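Side-chain contact in UL18 protein (Human herpesvirus 5, PDB 3D2U), which engages the host inhibitory receptor LILRB1 as a viral MHC class I mimic, thereby modulating natural killer cell activity: residues 125-128 / 129-133. The protein carries 4 engineered substitutions. Numbering follows the deposited sequence.
Sequences MELK and DNLTL
L127 and L131 show how a chain leaving a strand can fold its apolar residues back together: the two side chains cross at about a right angle, L127 CG lying 3.7 Å from L131 CD2. With its CG anti to the backbone N (chi1 -179°) and chi2 at 63°, L127 also lays CD1 against the backbone of L131, 3.5 Å from its carbonyl carbon. L131 answers with CD2, which rests 3.4 Å from L127 O.

The backbone reversal behind this packing is a type II' beta turn from K128 to L131. Its closing bond, from L131 N to K128 O, is modelled at 2.5 Å, but crowding around that nitrogen leaves its exact length doubtful.

The polar contacts lie apart from this apolar pair. T132 OG1 donates to N130 OD1, modelled at an implausibly short 2.4 Å, which makes its geometry doubtful. K128 reaches back along the strand toward E126, but K128 NZ lies 4.0 Å from E126 OE1, a long salt bridge; Y114 OH gives OE1 a hydrogen bond partner.

The turn follows strand 122-127, an outermost strand of the class I platform sheet, with the buried L131 touching both F110 of strand 110-119 and L170 of helix 161-171.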
loop_
_atom_site.group_PDB
_atom_site.type_symbol
_atom_site.label_atom_id
_atom_site.label_comp_id
_atom_site.label_asym_id
_atom_site.label_seq_id
_atom_site.Cartn_x
_atom_site.Cartn_y
_atom_site.Cartn_z
ATOM N N MET A 125 -18.386 -13.290 -8.393
ATOM C CA MET A 125 -18.574 -14.734 -8.213
ATOM C C MET A 125 -17.238 -15.466 -8.023
ATOM O O MET A 125 -16.198 -15.039 -8.526
ATOM C CB MET A 125 -19.340 -15.338 -9.392
ATOM C CG MET A 125 -18.769 -14.996 -10.742
ATOM S SD MET A 125 -19.644 -15.840 -12.044
ATOM C CE MET A 125 -20.079 -14.483 -13.102
ATOM N N GLU A 126 -17.289 -16.574 -7.289
ATOM C CA GLU A 126 -16.108 -17.367 -6.981
ATOM C C GLU A 126 -16.373 -18.864 -7.069
ATOM O O GLU A 126 -17.523 -19.306 -7.072
ATOM C CB GLU A 126 -15.611 -17.017 -5.572
ATOM C CG GLU A 126 -15.402 -15.524 -5.347
ATOM C CD GLU A 126 -14.849 -15.201 -3.972
ATOM O OE1 GLU A 126 -13.622 -14.992 -3.857
ATOM O OE2 GLU A 126 -15.642 -15.156 -3.004
ATOM N N LEU A 127 -15.288 -19.632 -7.148
ATOM C CA LEU A 127 -15.338 -21.088 -7.224
ATOM C C LEU A 127 -14.167 -21.602 -6.390
ATOM O O LEU A 127 -13.007 -21.368 -6.729
ATOM C CB LEU A 127 -15.203 -21.559 -8.676
ATOM C CG LEU A 127 -15.272 -23.076 -8.885
ATOM C CD1 LEU A 127 -16.637 -23.579 -8.444
ATOM C CD2 LEU A 127 -15.031 -23.426 -10.345
ATOM N N LYS A 128 -14.482 -22.286 -5.293
ATOM C CA LYS A 128 -13.470 -22.803 -4.399
ATOM C C LYS A 128 -13.633 -24.276 -4.131
ATOM O O LYS A 128 -14.383 -24.973 -4.798
ATOM C CB LYS A 128 -13.509 -22.103 -3.051
ATOM C CG LYS A 128 -13.414 -20.591 -3.107
ATOM C CD LYS A 128 -13.793 -19.993 -1.775
ATOM C CE LYS A 128 -13.732 -18.479 -1.842
ATOM N NZ LYS A 128 -12.382 -17.960 -1.490
ATOM N N ASP A 129 -12.948 -24.742 -3.105
ATOM C CA ASP A 129 -13.040 -26.092 -2.574
ATOM C C ASP A 129 -13.332 -27.157 -3.625
ATOM O O ASP A 129 -12.634 -27.204 -4.635
ATOM C CB ASP A 129 -14.088 -26.153 -1.487
ATOM C CG ASP A 129 -13.974 -24.946 -0.611
ATOM O OD1 ASP A 129 -12.896 -24.336 -0.547
ATOM O OD2 ASP A 129 -14.974 -24.576 0.039
ATOM N N ASN A 130 -14.279 -27.970 -3.435
ATOM C CA ASN A 130 -14.500 -28.983 -4.475
ATOM C C ASN A 130 -14.566 -28.447 -5.934
ATOM O O ASN A 130 -14.505 -29.228 -6.889
ATOM C CB ASN A 130 -15.764 -29.753 -4.121
ATOM C CG ASN A 130 -16.952 -28.870 -3.833
ATOM O OD1 ASN A 130 -18.044 -29.133 -4.355
ATOM N ND2 ASN A 130 -16.773 -27.842 -3.009
ATOM N N LEU A 131 -14.672 -27.134 -6.111
ATOM C CA LEU A 131 -14.755 -26.517 -7.432
ATOM C C LEU A 131 -15.968 -27.000 -8.240
ATOM O O LEU A 131 -15.893 -27.258 -9.445
ATOM C CB LEU A 131 -13.429 -26.740 -8.180
ATOM C CG LEU A 131 -12.215 -26.177 -7.406
ATOM C CD1 LEU A 131 -10.895 -26.533 -8.089
ATOM C CD2 LEU A 131 -12.352 -24.661 -7.278
ATOM N N THR A 132 -17.103 -27.089 -7.553
ATOM C CA THR A 132 -18.353 -27.507 -8.178
ATOM C C THR A 132 -19.469 -26.451 -7.983
ATOM O O THR A 132 -20.316 -26.291 -8.860
ATOM C CB THR A 132 -18.832 -28.883 -7.609
ATOM O OG1 THR A 132 -19.333 -28.713 -6.277
ATOM C CG2 THR A 132 -17.669 -29.875 -7.565
ATOM N N LEU A 133 -19.434 -25.715 -6.862
ATOM C CA LEU A 133 -20.460 -24.708 -6.526
ATOM C C LEU A 133 -20.033 -23.219 -6.522
ATOM O O LEU A 133 -19.303 -22.786 -5.627
ATOM C CB LEU A 133 -21.083 -25.071 -5.147
ATOM C CG LEU A 133 -20.886 -24.322 -3.805
ATOM C CD1 LEU A 133 -22.229 -23.758 -3.339
ATOM C CD2 LEU A 133 -20.355 -25.258 -2.708
#